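Local coordinates for amino acid adenylation domain-containing protein (Bacillus stratosphericus LAMA 585, PDB 6ULY), which probably selects a keto acid and activates it as a keto acyl adenylate in a nonribosomal depsipeptide synthetase, at residues D52-L57 / R161-H166; T58-L63 / E154-L159. All coordinates share one frame; numbering follows the deposited sequence.

Contact 1 (D52-L57 / R161-H166). With SO4 (sulfate ion), chain G; SO4 (sulfate ion), chain H.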
# COMPACT_ATOMS: atom_id res chain seq x y z
N ASP A 52 -33.94 23.97 1.56
CA ASP A 52 -33.79 22.59 2.00
C ASP A 52 -32.50 22.40 2.80
O ASP A 52 -32.51 21.76 3.85
CB ASP A 52 -33.81 21.66 0.79
CG ASP A 52 -35.19 21.55 0.17
OD1 ASP A 52 -36.17 21.74 0.91
OD2 ASP A 52 -35.29 21.28 -1.05
N ALA A 53 -31.39 22.97 2.32
CA ALA A 53 -30.14 22.86 3.06
C ALA A 53 -30.25 23.53 4.42
O ALA A 53 -29.68 23.04 5.41
CB ALA A 53 -29.00 23.48 2.25
N GLU A 54 -30.98 24.64 4.50
CA GLU A 54 -31.17 25.31 5.78
C GLU A 54 -32.04 24.47 6.71
O GLU A 54 -31.83 24.47 7.93
CB GLU A 54 -31.79 26.69 5.56
CG GLU A 54 -30.79 27.72 5.03
CD GLU A 54 -31.46 28.97 4.48
OE1 GLU A 54 -30.74 29.91 4.10
OE2 GLU A 54 -32.71 29.00 4.42
N ARG A 55 -33.03 23.75 6.17
CA ARG A 55 -33.83 22.85 6.99
C ARG A 55 -32.96 21.73 7.55
O ARG A 55 -32.95 21.48 8.76
CB ARG A 55 -35.00 22.30 6.18
CG ARG A 55 -35.98 23.36 5.69
CD ARG A 55 -37.21 22.75 5.04
NE ARG A 55 -37.84 23.67 4.10
CZ ARG A 55 -38.60 24.71 4.46
NH1 ARG A 55 -38.82 24.95 5.75
NH2 ARG A 55 -39.13 25.50 3.54
N VAL A 56 -32.22 21.05 6.68
CA VAL A 56 -31.32 20.00 7.16
C VAL A 56 -30.34 20.57 8.18
O VAL A 56 -29.98 19.89 9.15
CB VAL A 56 -30.58 19.35 5.97
CG1 VAL A 56 -29.54 18.35 6.48
CG2 VAL A 56 -31.57 18.66 5.06
N LEU A 57 -29.91 21.82 8.00
CA LEU A 57 -28.98 22.43 8.94
C LEU A 57 -29.58 22.50 10.34
O LEU A 57 -28.86 22.37 11.34
CB LEU A 57 -28.58 23.82 8.46
CG LEU A 57 -27.71 24.64 9.41
CD1 LEU A 57 -26.37 23.96 9.68
CD2 LEU A 57 -27.49 26.04 8.84
N ARG A 161 -36.28 26.31 8.63
CA ARG A 161 -35.01 26.70 8.04
C ARG A 161 -34.15 27.41 9.07
O ARG A 161 -34.62 28.28 9.81
CB ARG A 161 -35.24 27.61 6.83
CG ARG A 161 -35.87 26.92 5.65
CD ARG A 161 -36.06 27.86 4.46
NE ARG A 161 -37.00 28.95 4.74
CZ ARG A 161 -36.67 30.23 4.92
NH1 ARG A 161 -37.62 31.12 5.16
NH2 ARG A 161 -35.41 30.63 4.85
N ASP A 162 -32.87 27.01 9.14
CA ASP A 162 -31.87 27.69 9.95
C ASP A 162 -31.11 28.63 9.01
O ASP A 162 -30.31 28.17 8.19
CB ASP A 162 -30.93 26.70 10.62
CG ASP A 162 -30.07 27.34 11.69
OD1 ASP A 162 -29.70 28.52 11.53
OD2 ASP A 162 -29.76 26.66 12.70
N THR A 163 -31.37 29.93 9.13
CA THR A 163 -30.83 30.92 8.20
C THR A 163 -29.50 31.49 8.65
O THR A 163 -28.97 32.38 7.97
CB THR A 163 -31.83 32.06 8.02
OG1 THR A 163 -32.01 32.73 9.28
CG2 THR A 163 -33.18 31.53 7.54
N ALA A 164 -28.93 31.01 9.75
CA ALA A 164 -27.68 31.53 10.28
C ALA A 164 -26.53 30.70 9.73
O ALA A 164 -26.10 29.71 10.33
CB ALA A 164 -27.70 31.52 11.80
N ALA A 165 -26.01 31.10 8.57
CA ALA A 165 -24.91 30.40 7.94
C ALA A 165 -23.59 30.77 8.61
O ALA A 165 -23.29 31.96 8.77
CB ALA A 165 -24.84 30.72 6.44
N HIS A 166 -22.83 29.77 9.01
CA HIS A 166 -21.52 30.01 9.59
C HIS A 166 -20.65 30.79 8.60
O HIS A 166 -20.54 30.39 7.43
CB HIS A 166 -20.84 28.69 9.95
CG HIS A 166 -19.49 28.85 10.57
ND1 HIS A 166 -18.33 28.93 9.81
CD2 HIS A 166 -19.10 28.95 11.86
CE1 HIS A 166 -17.29 29.06 10.62
NE2 HIS A 166 -17.73 29.08 11.87
S SO4 G . -39.58 27.85 7.14
O1 SO4 G . -38.18 28.07 7.27
O2 SO4 G . -39.91 26.55 7.64
O3 SO4 G . -40.26 28.85 7.95
O4 SO4 G . -39.96 27.96 5.74
S SO4 H . -35.50 34.51 5.10
O1 SO4 H . -35.21 35.87 5.47
O2 SO4 H . -34.31 33.87 4.61
O3 SO4 H . -35.98 33.78 6.26
O4 SO4 H . -36.46 34.52 4.05
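The backbone oxygen of Glu54 accepts two hydrogen bonds, a sound one from Asp162 N over 3.0 Å, nearly straight at 168°, and a weak one from Thr58 OG1, one turn further along the helix. The amide of Asp162 approaches from above the Glu54 carbonyl plane rather than on a lone pair, so a loop lying alongside a helix can share an oxygen of the helix backbone. Beside this bond the Glu54 side chain leans on the loop: its CG packs 3.2 Å from Asp162 O, and the chain, extended beyond CG, carries the carboxylate out to Arg161. There OE2 receives Arg161 NH2 on its syn side at 3.2 Å, almost exactly in the guanidinium plane, while the two planar groups are turned 33° apart. A bend at chi3 (-65°) turns the Arg161 guanidinium so that NH2 meets this oxygen. Arg55 lays one guanidinium face over Arg161 CG, which is 3.5 Å from Arg55 NH1. With their guanidinium planes almost perpendicular, the two arginines share one sulfate, Arg55 NH1 bonding to its O2 at 2.7 Å and Arg161 N to its O1 at 2.9 Å. A second sulfate receives weak bonds from the outer nitrogens of Arg161. Both anions probably come from the crystallisation liquor and would offset the gathered positive charge. Leu57 CD2 packs 3.9 Å from Asp162 CB, with Phe93 adjoining. Asp162 OD1, whose stronger partner is Arg61, also accepts the amide of Ala164 nearly along its C-O bond. Asp162 to Ala164 thereby form an Asx turn, within the connection from edge strand 150-152 to strand 173-178 that lies over helix 46-62 of the AMP-binding domain.

Contact 2 (T58-L63 / E154-L159)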
# COMPACT_ATOMS: atom_id res chain seq x y z
N THR A 58 -30.89 22.73 10.44
CA THR A 58 -31.53 22.77 11.75
C THR A 58 -31.35 21.45 12.48
O THR A 58 -31.04 21.43 13.68
CB THR A 58 -33.02 23.09 11.60
OG1 THR A 58 -33.18 24.41 11.07
CG2 THR A 58 -33.71 23.00 12.96
N GLY A 59 -31.55 20.34 11.78
CA GLY A 59 -31.42 19.04 12.42
C GLY A 59 -29.99 18.72 12.80
O GLY A 59 -29.73 18.17 13.87
N LEU A 60 -29.04 19.06 11.92
CA LEU A 60 -27.63 18.78 12.23
C LEU A 60 -27.19 19.54 13.47
O LEU A 60 -26.51 18.97 14.34
CB LEU A 60 -26.75 19.15 11.03
CG LEU A 60 -27.01 18.35 9.75
CD1 LEU A 60 -26.09 18.81 8.63
CD2 LEU A 60 -26.84 16.86 9.99
N ARG A 61 -27.56 20.81 13.59
CA ARG A 61 -27.22 21.57 14.79
C ARG A 61 -27.97 21.03 16.00
O ARG A 61 -27.45 21.10 17.13
CB ARG A 61 -27.52 23.05 14.58
CG ARG A 61 -26.44 23.76 13.78
CD ARG A 61 -26.80 25.19 13.43
NE ARG A 61 -25.66 25.90 12.85
CZ ARG A 61 -25.75 27.01 12.12
NH1 ARG A 61 -26.94 27.54 11.86
NH2 ARG A 61 -24.66 27.57 11.64
N ALA A 62 -29.17 20.48 15.81
CA ALA A 62 -29.88 19.84 16.91
C ALA A 62 -29.13 18.62 17.42
O ALA A 62 -29.24 18.27 18.61
CB ALA A 62 -31.29 19.46 16.48
N LEU A 63 -28.36 17.96 16.56
CA LEU A 63 -27.56 16.81 16.95
C LEU A 63 -26.20 17.20 17.53
O LEU A 63 -25.42 16.32 17.87
CB LEU A 63 -27.37 15.88 15.75
CG LEU A 63 -28.67 15.28 15.22
CD1 LEU A 63 -28.46 14.56 13.89
CD2 LEU A 63 -29.28 14.33 16.24
N GLU A 154 -34.00 12.89 5.14
CA GLU A 154 -35.40 13.19 4.83
C GLU A 154 -36.17 13.70 6.03
O GLU A 154 -36.85 14.74 5.91
CB GLU A 154 -36.07 11.95 4.23
CG GLU A 154 -35.58 11.56 2.84
CD GLU A 154 -34.39 10.61 2.88
OE1 GLU A 154 -33.72 10.53 3.93
OE2 GLU A 154 -34.13 9.93 1.86
N PRO A 155 -36.12 13.07 7.20
CA PRO A 155 -36.78 13.65 8.38
C PRO A 155 -36.41 15.11 8.63
O PRO A 155 -37.25 15.87 9.12
CB PRO A 155 -36.30 12.75 9.53
CG PRO A 155 -35.96 11.45 8.88
CD PRO A 155 -35.43 11.80 7.52
N MET A 156 -35.17 15.51 8.32
CA MET A 156 -34.76 16.89 8.57
C MET A 156 -35.40 17.85 7.58
O MET A 156 -35.56 19.04 7.89
CB MET A 156 -33.24 17.00 8.49
CG MET A 156 -32.50 16.09 9.46
SD MET A 156 -30.70 16.16 9.30
CE MET A 156 -30.22 14.88 10.46
N LEU A 157 -35.78 17.37 6.39
CA LEU A 157 -36.39 18.24 5.40
C LEU A 157 -37.71 18.83 5.86
O LEU A 157 -38.22 19.76 5.22
CB LEU A 157 -36.61 17.49 4.08
CG LEU A 157 -35.45 17.45 3.09
CD1 LEU A 157 -35.85 16.69 1.84
CD2 LEU A 157 -34.99 18.86 2.72
N THR A 158 -38.29 18.32 6.95
CA THR A 158 -39.55 18.82 7.47
C THR A 158 -39.35 19.80 8.62
O THR A 158 -40.29 20.06 9.38
CB THR A 158 -40.43 17.65 7.93
OG1 THR A 158 -39.98 17.17 9.20
CG2 THR A 158 -40.38 16.51 6.92
N LEU A 159 -38.16 20.35 8.75
CA LEU A 159 -37.84 21.25 9.85
C LEU A 159 -37.87 22.71 9.39
O LEU A 159 -37.92 23.01 8.19
CB LEU A 159 -36.48 20.91 10.45
CG LEU A 159 -36.35 19.53 11.09
CD1 LEU A 159 -34.94 19.34 11.64
CD2 LEU A 159 -37.40 19.36 12.18
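Met156 and Leu159 reach across to the last turns of helix 46-62 and Leu63 just after it, an apolar seam between a helix flanking the seven-stranded sheet of the AMP-binding fold and the loop that follows its edge strand 150-152. No hydrogen bond joins the two segments; the contact between them is made by apolar side chains and the bare backbone of Gly59. Met156 CE lies 3.9 Å from both Leu60 CD2 and Leu63 CD1, and the thioether crosses the Leu60 side chain at about a right angle. Its chain is fully extended beyond CG (chi2 177°, chi3 -175°), which carries the methyl past the helix backbone to these two leucines. Gly59 sits where the backbones come closest: its CA is 5.5 Å from that of Met156. Its missing side chain makes room first for the Met156 side chain, whose SD is 4.3 Å from Gly59 CA, and also for Leu159 CD1, 3.5 Å from Gly59 N. The same methyl touches Thr58 CG2 at 4.1 Å; with that CG2 anti to the backbone N, the threonine turns its methyl to the leucine while OG1 bonds to Glu160 O.

In the next shell, Leu127 of strand 125-128 touches both Leu60 and Met156, and Leu125 meets Leu63. Ala87 of helix 78-91 and Phe93 also touch Leu60. The two loop residues are linked through the backbone, where Leu159 N bonds to Met156 O at 3.0 Å. A side chain bridges the same turn, Thr158 OG1 donating to Pro155 O over 3.0 Å, tilted 22° from the carbonyl plane.

In the fold
Contacts 1 and 2 share helix 46-62 and meet successive parts of one loop, with centres 9 Å apart; along the chain, the segments of contact 2 fall between those of contact 1. Arg61 joins them: its NH1 reaches Asp162 OD1 at 2.9 Å in a salt bridge and Ala164 O at 2.8 Å in a probable hydrogen bond. In the other direction, Arg55 NH1 bonds to Leu159 O. The polar, surface-lying contact 1 thus continues into the apolar, partly buried contact 2. The contact centres lie about 31 and 32 Å from the centre of the chain, and none of the four segments falls within the range 223 to 453 that supplies the keto acyl adenylate pocket.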